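Local coordinates for protein alpha-glucosidase ([Eubacterium] rectale, PDB 6PNR) that probably hydrolyses sulfoquinovosides, the sulfonated glycosides derived from sulfolipids, as a glycoside hydrolase of family 31, at residues T165-P170 / G446-C451; V437-A442 / L486-I491; E512-M515 / F519-T522. All blocks are in the same frame, centred on the assembly; numbering follows the deposited sequence.

Contact 1: residues T165-P170 / G446-C451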
loop_
_atom_site.group_PDB
_atom_site.type_symbol
_atom_site.label_atom_id
_atom_site.label_comp_id
_atom_site.label_asym_id
_atom_site.label_seq_id
_atom_site.Cartn_x
_atom_site.Cartn_y
_atom_site.Cartn_z
ATOM N N THR A 165 -6.121 3.712 -14.649
ATOM C CA THR A 165 -6.550 3.677 -16.039
ATOM C C THR A 165 -6.389 5.057 -16.654
ATOM O O THR A 165 -6.559 6.075 -15.979
ATOM C CB THR A 165 -8.007 3.200 -16.166
ATOM O OG1 THR A 165 -8.449 3.358 -17.517
ATOM C CG2 THR A 165 -8.924 3.991 -15.244
ATOM N N ASN A 166 -6.054 5.075 -17.945
ATOM C CA ASN A 166 -6.070 6.324 -18.702
ATOM C C ASN A 166 -7.477 6.886 -18.848
ATOM O O ASN A 166 -7.635 8.083 -19.113
ATOM C CB ASN A 166 -5.484 6.121 -20.106
ATOM C CG ASN A 166 -4.095 5.496 -20.089
ATOM O OD1 ASN A 166 -3.948 4.269 -20.084
ATOM N ND2 ASN A 166 -3.073 6.339 -20.114
ATOM N N TYR A 167 -8.496 6.050 -18.699
ATOM C CA TYR A 167 -9.870 6.420 -19.041
ATOM C C TYR A 167 -10.804 5.872 -17.974
ATOM O O TYR A 167 -11.444 4.828 -18.159
ATOM C CB TYR A 167 -10.231 5.898 -20.436
ATOM C CG TYR A 167 -11.659 6.170 -20.906
ATOM C CD1 TYR A 167 -12.528 6.949 -20.166
ATOM C CD2 TYR A 167 -12.117 5.655 -22.103
ATOM C CE1 TYR A 167 -13.824 7.179 -20.581
ATOM C CE2 TYR A 167 -13.422 5.885 -22.535
ATOM C CZ TYR A 167 -14.264 6.649 -21.764
ATOM O OH TYR A 167 -15.560 6.898 -22.167
ATOM N N PRO A 168 -10.908 6.549 -16.836
ATOM C CA PRO A 168 -11.961 6.221 -15.874
ATOM C C PRO A 168 -13.214 7.025 -16.188
ATOM O O PRO A 168 -13.177 8.015 -16.922
ATOM C CB PRO A 168 -11.348 6.642 -14.524
ATOM C CG PRO A 168 -10.444 7.819 -14.871
ATOM C CD PRO A 168 -10.070 7.681 -16.365
ATOM N N GLN A 169 -14.344 6.570 -15.632
ATOM C CA GLN A 169 -15.548 7.365 -15.814
ATOM C C GLN A 169 -16.483 7.101 -14.645
ATOM O O GLN A 169 -16.614 5.946 -14.219
ATOM C CB GLN A 169 -16.258 7.048 -17.144
ATOM C CG GLN A 169 -17.256 8.116 -17.572
ATOM C CD GLN A 169 -17.891 7.841 -18.926
ATOM O OE1 GLN A 169 -17.205 7.776 -19.948
ATOM N NE2 GLN A 169 -19.216 7.672 -18.937
ATOM N N PRO A 170 -17.131 8.134 -14.102
ATOM C CA PRO A 170 -18.052 7.924 -12.981
ATOM C C PRO A 170 -19.424 7.463 -13.462
ATOM O O PRO A 170 -20.435 8.146 -13.284
ATOM C CB PRO A 170 -18.086 9.314 -12.330
ATOM C CG PRO A 170 -18.002 10.248 -13.529
ATOM C CD PRO A 170 -16.994 9.570 -14.439
ATOM N N GLY A 446 -18.078 11.935 -22.416
ATOM C CA GLY A 446 -18.043 12.717 -23.640
ATOM C C GLY A 446 -17.088 12.176 -24.677
ATOM O O GLY A 446 -17.221 12.518 -25.862
ATOM N N SER A 447 -16.140 11.324 -24.276
ATOM C CA SER A 447 -15.285 10.670 -25.264
ATOM C C SER A 447 -16.093 9.858 -26.255
ATOM O O SER A 447 -15.614 9.600 -27.363
ATOM C CB SER A 447 -14.260 9.766 -24.580
ATOM O OG SER A 447 -13.313 10.552 -23.889
ATOM N N GLN A 448 -17.307 9.450 -25.872
ATOM C CA GLN A 448 -18.178 8.707 -26.772
ATOM C C GLN A 448 -18.466 9.493 -28.041
ATOM O O GLN A 448 -18.615 8.900 -29.116
ATOM C CB GLN A 448 -19.494 8.354 -26.060
ATOM C CG GLN A 448 -19.363 7.367 -24.867
ATOM C CD GLN A 448 -18.873 8.029 -23.579
ATOM O OE1 GLN A 448 -18.562 9.214 -23.557
ATOM N NE2 GLN A 448 -18.813 7.256 -22.499
ATOM N N LYS A 449 -18.568 10.820 -27.935
ATOM C CA LYS A 449 -18.774 11.688 -29.093
ATOM C C LYS A 449 -17.460 12.115 -29.737
ATOM O O LYS A 449 -17.312 12.037 -30.962
ATOM C CB LYS A 449 -19.556 12.949 -28.695
ATOM C CG LYS A 449 -19.739 13.901 -29.890
ATOM C CD LYS A 449 -20.502 15.184 -29.572
ATOM C CE LYS A 449 -20.683 16.012 -30.866
ATOM N NZ LYS A 449 -21.386 17.316 -30.643
ATOM N N TYR A 450 -16.497 12.553 -28.919
ATOM C CA TYR A 450 -15.345 13.308 -29.395
ATOM C C TYR A 450 -14.138 12.452 -29.747
ATOM O O TYR A 450 -13.146 12.988 -30.246
ATOM C CB TYR A 450 -14.915 14.326 -28.342
ATOM C CG TYR A 450 -15.941 15.398 -28.094
ATOM C CD1 TYR A 450 -16.500 16.102 -29.154
ATOM C CD2 TYR A 450 -16.359 15.699 -26.801
ATOM C CE1 TYR A 450 -17.447 17.089 -28.936
ATOM C CE2 TYR A 450 -17.301 16.680 -26.571
ATOM C CZ TYR A 450 -17.844 17.369 -27.641
ATOM O OH TYR A 450 -18.781 18.342 -27.411
ATOM N N CYS A 451 -14.165 11.161 -29.486
ATOM C CA CYS A 451 -13.032 10.310 -29.821
ATOM C C CYS A 451 -13.460 9.337 -30.911
ATOM O O CYS A 451 -14.372 8.533 -30.696
ATOM C CB CYS A 451 -12.532 9.581 -28.575
ATOM S SG CYS A 451 -11.274 8.342 -28.920
#
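Gln169 and Gln448 meet amide to amide from opposite directions, with their planes turned 71° apart, and one hydrogen bond joins the segments. Gln448 NE2 donates to Gln169 OE1 at 3.1 Å, in the carbonyl plane and on a lone pair. Tyr167 OH gives the same oxygen a second hydrogen bond of 2.9 Å, arriving nearly along the C=O axis, so two donors grip one buried carbonyl. Gln169 reaches them on an extended chain, while its NE2 turns to Thr171 OG1.

Gln448 folds back instead: the bend at chi2 (79°) lets its OE1 accept a 3.0 Å hydrogen bond from Gly446 N, at the N-cap of helix 447-450. Gln448 NE2 is also hydrogen-bonded to Met482 O. With both amide ends used, the rotation of this group is probably well fixed.

Van der Waals contact is slight. Tyr167 OH sits 4.0 Å from Ser447 CB, and Tyr167 crosses Gln448 with ring and amide planes 79° apart. Within 165-170, Thr165 OG1 accepts from Tyr167 N in an ST turn.

Polar side chains thus join strand 168-174 of the N-terminal, antiparallel beta domain to a short helix following strand 437-439 of the catalytic TIM barrel, a domain interface of the GH31 fold.

Contact 2: residues V437-A442 / L486-I491. With 9VH ([(3~{S},4~{R},5~{R})-4,5-bis(oxidanyl)piperidin-3-yl]methanesulfonic acid), chain C.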
loop_
_atom_site.group_PDB
_atom_site.type_symbol
_atom_site.label_atom_id
_atom_site.label_comp_id
_atom_site.label_asym_id
_atom_site.label_seq_id
_atom_site.Cartn_x
_atom_site.Cartn_y
_atom_site.Cartn_z
ATOM N N VAL A 437 -8.953 9.469 -39.141
ATOM C CA VAL A 437 -9.242 8.897 -37.832
ATOM C C VAL A 437 -8.066 9.140 -36.900
ATOM O O VAL A 437 -6.909 8.934 -37.282
ATOM C CB VAL A 437 -9.578 7.392 -37.931
ATOM C CG1 VAL A 437 -8.476 6.617 -38.651
ATOM C CG2 VAL A 437 -9.863 6.816 -36.542
ATOM N N TYR A 438 -8.358 9.598 -35.684
ATOM C CA TYR A 438 -7.347 9.685 -34.642
ATOM C C TYR A 438 -7.714 8.696 -33.546
ATOM O O TYR A 438 -8.880 8.318 -33.391
ATOM C CB TYR A 438 -7.204 11.113 -34.073
ATOM C CG TYR A 438 -8.530 11.728 -33.679
ATOM C CD1 TYR A 438 -9.310 12.395 -34.613
ATOM C CD2 TYR A 438 -9.009 11.618 -32.379
ATOM C CE1 TYR A 438 -10.544 12.940 -34.265
ATOM C CE2 TYR A 438 -10.247 12.148 -32.018
ATOM C CZ TYR A 438 -11.006 12.811 -32.967
ATOM O OH TYR A 438 -12.232 13.338 -32.622
ATOM N N PHE A 439 -6.722 8.232 -32.807
ATOM C CA PHE A 439 -7.020 7.287 -31.739
ATOM C C PHE A 439 -6.416 7.775 -30.436
ATOM O O PHE A 439 -5.285 8.268 -30.411
ATOM C CB PHE A 439 -6.555 5.850 -32.083
ATOM C CG PHE A 439 -5.274 5.776 -32.882
ATOM C CD1 PHE A 439 -5.274 5.980 -34.257
ATOM C CD2 PHE A 439 -4.070 5.450 -32.255
ATOM C CE1 PHE A 439 -4.096 5.888 -34.988
ATOM C CE2 PHE A 439 -2.884 5.359 -32.981
ATOM C CZ PHE A 439 -2.889 5.575 -34.329
ATOM N N MET A 440 -7.196 7.661 -29.362
ATOM C CA MET A 440 -6.831 8.164 -28.047
ATOM C C MET A 440 -6.793 7.029 -27.033
ATOM O O MET A 440 -7.537 6.049 -27.139
ATOM C CB MET A 440 -7.824 9.233 -27.586
ATOM C CG MET A 440 -8.127 10.293 -28.647
ATOM S SD MET A 440 -9.174 11.597 -27.997
ATOM C CE MET A 440 -8.118 12.321 -26.740
ATOM N N ARG A 441 -5.917 7.164 -26.041
ATOM C CA ARG A 441 -5.899 6.231 -24.923
ATOM C C ARG A 441 -6.569 6.792 -23.672
ATOM O O ARG A 441 -7.071 6.020 -22.857
ATOM C CB ARG A 441 -4.452 5.834 -24.582
ATOM C CG ARG A 441 -3.605 6.977 -24.039
ATOM C CD ARG A 441 -2.172 6.540 -23.663
ATOM N NE ARG A 441 -1.525 7.533 -22.808
ATOM C CZ ARG A 441 -0.271 7.447 -22.356
ATOM N NH1 ARG A 441 0.490 6.403 -22.666
ATOM N NH2 ARG A 441 0.217 8.401 -21.575
ATOM N N ALA A 442 -6.596 8.113 -23.495
ATOM C CA ALA A 442 -7.268 8.725 -22.360
ATOM C C ALA A 442 -8.684 9.154 -22.736
ATOM O O ALA A 442 -9.011 9.360 -23.909
ATOM C CB ALA A 442 -6.484 9.932 -21.842
ATOM N N LEU A 486 -15.541 1.487 -30.413
ATOM C CA LEU A 486 -14.424 1.236 -31.317
ATOM C C LEU A 486 -13.133 1.289 -30.516
ATOM O O LEU A 486 -12.811 2.329 -29.944
ATOM C CB LEU A 486 -14.363 2.272 -32.438
ATOM C CG LEU A 486 -15.649 2.515 -33.229
ATOM C CD1 LEU A 486 -15.388 3.568 -34.296
ATOM C CD2 LEU A 486 -16.105 1.232 -33.837
ATOM N N THR A 487 -12.389 0.191 -30.494
ATOM C CA THR A 487 -11.104 0.209 -29.816
ATOM C C THR A 487 -10.157 -0.785 -30.479
ATOM O O THR A 487 -10.550 -1.571 -31.347
ATOM C CB THR A 487 -11.262 -0.069 -28.313
ATOM O OG1 THR A 487 -10.043 0.281 -27.635
ATOM C CG2 THR A 487 -11.609 -1.532 -28.060
ATOM N N HIS A 488 -8.897 -0.742 -30.050
ATOM C CA HIS A 488 -7.861 -1.624 -30.572
ATOM C C HIS A 488 -6.671 -1.576 -29.617
ATOM O O HIS A 488 -6.727 -0.937 -28.566
ATOM C CB HIS A 488 -7.475 -1.240 -32.005
ATOM C CG HIS A 488 -6.618 -0.013 -32.126
ATOM N ND1 HIS A 488 -7.112 1.264 -31.956
ATOM C CD2 HIS A 488 -5.317 0.134 -32.484
ATOM C CE1 HIS A 488 -6.150 2.143 -32.187
ATOM N NE2 HIS A 488 -5.049 1.480 -32.506
ATOM N N SER A 489 -5.599 -2.284 -29.964
ATOM C CA SER A 489 -4.404 -2.271 -29.121
ATOM C C SER A 489 -3.152 -2.293 -29.985
ATOM O O SER A 489 -3.208 -2.608 -31.182
ATOM C CB SER A 489 -4.389 -3.464 -28.144
ATOM O OG SER A 489 -4.496 -4.694 -28.857
ATOM N N ASP A 490 -2.017 -1.932 -29.359
ATOM C CA ASP A 490 -0.693 -2.147 -29.955
ATOM C C ASP A 490 -0.451 -3.639 -30.146
ATOM O O ASP A 490 -0.361 -4.378 -29.160
ATOM C CB ASP A 490 0.418 -1.602 -29.038
ATOM C CG ASP A 490 0.283 -0.123 -28.712
ATOM O OD1 ASP A 490 -0.086 0.658 -29.604
ATOM O OD2 ASP A 490 0.601 0.253 -27.553
ATOM N N ILE A 491 -0.289 -4.084 -31.391
ATOM C CA ILE A 491 -0.039 -5.505 -31.627
ATOM C C ILE A 491 1.360 -5.842 -31.116
ATOM O O ILE A 491 2.363 -5.401 -31.683
ATOM C CB ILE A 491 -0.191 -5.876 -33.102
ATOM C CG1 ILE A 491 -1.670 -5.762 -33.508
ATOM C CG2 ILE A 491 0.350 -7.290 -33.334
ATOM C CD1 ILE A 491 -1.908 -5.897 -34.995
HETATM O O1 9VH C . 7.635 8.148 -26.132
HETATM S S1 9VH C . 6.632 9.172 -26.366
HETATM O O2 9VH C . 6.034 9.581 -25.119
HETATM O O3 9VH C . 7.162 10.251 -27.163
HETATM C C1 9VH C . 5.386 8.367 -27.334
HETATM C C2 9VH C . 4.645 7.236 -26.607
HETATM C C3 9VH C . 3.683 7.866 -25.612
HETATM N N1 9VH C . 2.667 6.999 -25.017
HETATM C C4 9VH C . 1.934 6.230 -26.022
HETATM C C5 9VH C . 2.905 5.432 -26.878
HETATM O O4 9VH C . 2.149 4.694 -27.836
HETATM C C6 9VH C . 3.867 6.369 -27.595
HETATM O O5 9VH C . 4.770 5.627 -28.410
#
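Phe439 offers one ring face to the imidazole of His488 in an edge-to-face (T-shaped) stack, with centroids 5.2 Å apart and planes at 81°. His488 leads with its CE1-NE2 edge. CE1 lies 3.7 Å from Phe439 CB, which sits near the imidazole plane, and NE2 stands over the rim of the phenyl ring, 4.1 Å from Phe439 CD2. Phe439 holds CG between its backbone N and carbonyl carbon (chi1 35°), which lays the ring across the front of the imidazole and turns one face to it.

The imidazole is held on both nitrogens: ND1 is hydrogen-bonded to Leu454 O and NE2 to Arg521 NE, a pattern consistent with a proton on ND1. These two bonds should stop the ring turning and keep its edge against Phe439.

Two residues after Phe439, Arg441 extends into the ligand pocket, where NH1 comes within 3.3 Å of N1 of the bound aza-sugar. Glu393 forms a salt bridge with Arg441 NE, and Phe391 makes a cation-pi contact with the guanidinium.

Phe439 and His488 pack between strand 437-439 and the chain leading to strand 490-491, in the core of a TIM barrel whose strand ends, as is usual for this fold, carry active-site residues.

Contact 3: residues E512-M515 / F519-T522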
loop_
_atom_site.group_PDB
_atom_site.type_symbol
_atom_site.label_atom_id
_atom_site.label_comp_id
_atom_site.label_asym_id
_atom_site.label_seq_id
_atom_site.Cartn_x
_atom_site.Cartn_y
_atom_site.Cartn_z
ATOM N N GLU A 512 -3.211 -12.256 -33.865
ATOM C CA GLU A 512 -4.338 -13.131 -34.190
ATOM C C GLU A 512 -5.592 -12.771 -33.397
ATOM O O GLU A 512 -6.697 -13.182 -33.782
ATOM C CB GLU A 512 -3.962 -14.607 -33.969
ATOM C CG GLU A 512 -4.043 -15.108 -32.533
ATOM C CD GLU A 512 -3.458 -16.514 -32.356
ATOM O OE1 GLU A 512 -2.438 -16.830 -33.006
ATOM O OE2 GLU A 512 -4.017 -17.302 -31.564
ATOM N N MET A 513 -5.448 -12.006 -32.313
ATOM C CA MET A 513 -6.599 -11.369 -31.677
ATOM C C MET A 513 -7.000 -10.106 -32.423
ATOM O O MET A 513 -8.194 -9.880 -32.686
ATOM C CB MET A 513 -6.282 -11.028 -30.216
ATOM C CG MET A 513 -7.261 -10.024 -29.599
ATOM S SD MET A 513 -7.023 -9.720 -27.835
ATOM C CE MET A 513 -5.548 -8.690 -27.874
ATOM N N ALA A 514 -6.004 -9.294 -32.794
ATOM C CA ALA A 514 -6.258 -7.993 -33.400
ATOM C C ALA A 514 -7.011 -8.105 -34.721
ATOM O O ALA A 514 -7.743 -7.176 -35.091
ATOM C CB ALA A 514 -4.934 -7.253 -33.609
ATOM N N MET A 515 -6.856 -9.219 -35.450
ATOM C CA MET A 515 -7.599 -9.337 -36.698
ATOM C C MET A 515 -9.097 -9.471 -36.469
ATOM O O MET A 515 -9.858 -9.299 -37.420
ATOM C CB MET A 515 -7.085 -10.508 -37.545
ATOM C CG MET A 515 -7.253 -11.883 -36.926
ATOM S SD MET A 515 -6.448 -13.138 -37.963
ATOM C CE MET A 515 -6.932 -14.656 -37.141
ATOM N N PHE A 519 -9.348 -2.512 -36.170
ATOM C CA PHE A 519 -8.210 -1.689 -36.593
ATOM C C PHE A 519 -6.914 -2.381 -36.170
ATOM O O PHE A 519 -6.649 -2.492 -34.969
ATOM C CB PHE A 519 -8.354 -0.309 -35.948
ATOM C CG PHE A 519 -7.426 0.767 -36.471
ATOM C CD1 PHE A 519 -7.726 1.479 -37.627
ATOM C CD2 PHE A 519 -6.306 1.150 -35.729
ATOM C CE1 PHE A 519 -6.895 2.509 -38.069
ATOM C CE2 PHE A 519 -5.470 2.172 -36.166
ATOM C CZ PHE A 519 -5.772 2.859 -37.336
ATOM N N MET A 520 -6.120 -2.851 -37.144
ATOM C CA MET A 520 -4.872 -3.583 -36.897
ATOM C C MET A 520 -3.669 -2.643 -36.994
ATOM O O MET A 520 -3.358 -2.144 -38.085
ATOM C CB MET A 520 -4.689 -4.727 -37.899
ATOM C CG MET A 520 -5.621 -5.909 -37.714
ATOM S SD MET A 520 -5.150 -7.322 -38.737
ATOM C CE MET A 520 -3.793 -8.047 -37.771
ATOM N N ARG A 521 -2.962 -2.442 -35.872
ATOM C CA ARG A 521 -1.821 -1.533 -35.832
ATOM C C ARG A 521 -0.680 -2.117 -34.999
ATOM O O ARG A 521 -0.905 -2.593 -33.881
ATOM C CB ARG A 521 -2.239 -0.163 -35.269
ATOM C CG ARG A 521 -1.111 0.870 -35.234
ATOM C CD ARG A 521 -1.597 2.200 -34.619
ATOM N NE ARG A 521 -2.257 2.013 -33.318
ATOM C CZ ARG A 521 -1.606 1.745 -32.190
ATOM N NH1 ARG A 521 -0.283 1.622 -32.209
ATOM N NH2 ARG A 521 -2.270 1.600 -31.043
ATOM N N THR A 522 0.546 -2.078 -35.540
ATOM C CA THR A 522 1.723 -2.531 -34.809
ATOM C C THR A 522 2.399 -1.335 -34.139
ATOM O O THR A 522 2.020 -0.176 -34.328
ATOM C CB THR A 522 2.717 -3.272 -35.727
ATOM O OG1 THR A 522 3.326 -2.347 -36.638
ATOM C CG2 THR A 522 2.039 -4.395 -36.506
#
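The peptide plane joining Ala514 to Met515 is the flat group that Met520 meets. The end of the methionine lies over one face of it: CG is 3.6 Å from Ala514 O and CE 4.0 Å from Met515 N, so the thioether runs across the amide. Ala514 O is hydrogen-bonded to Thr517 OG1 in the turn between the segments. Phe519 and Arg521 leave their backbone away from helix 504-514; the Phe519 ring meets His488 edge-to-face, while the guanidinium makes cation-pi contacts with Trp271 and Trp455 and its NH2 pairs with Asp490 OD1 in a salt bridge.

The rest is apolar. Met520 SD comes 3.9 Å from Met515 CB and 3.8 Å from Met515 CA, while Ala514 CB faces Met520 CG more loosely, at 4.4 Å. The bend at the last torsion of Met520 (chi3 80°) turns the methyl aside over Met515 N; a straight chain would drive it into Met515 CA. Of the Met515 side chain, CB does the touching; the rest of the extended chain leaves toward Leu547, Val550 and Tyr551 of helix 538-568. An alanine in place of Met520 would lose the thioether over the peptide and is likely to open a gap between the helix end, strand 521-522 and Tyr551.

Strand 490-491, helix 504-514 and strand 521-522 form a beta-alpha-beta unit of the TIM barrel. No hydrogen bond crosses between the segments, so their direct contact is van der Waals packing of a thioether on a peptide, while backbone bonds to Ile243 and Ile491 hold the strand.

Overall arrangement
All three contacts are buried and none lies at the surface, yet their chemistry changes with depth and place. Contact 1 is polar, at the junction between the N-terminal beta domain and the barrel; contact 2 is aromatic, inside the barrel; contact 3 is apolar, a thioether against backbone and CB atoms, between a barrel helix and the strand after it. Contacts 1 and 2 are close neighbours, since strand 437-439 leads on to helix 447-450 and Tyr450 O lies 2.6 Å from Tyr438 OH. Contacts 2 and 3 share the parallel pair 490-491 and 521-522, tied by the Asp490-Arg521 salt bridge. Contacts 1 and 3 do not touch, their centres about 22 Å apart.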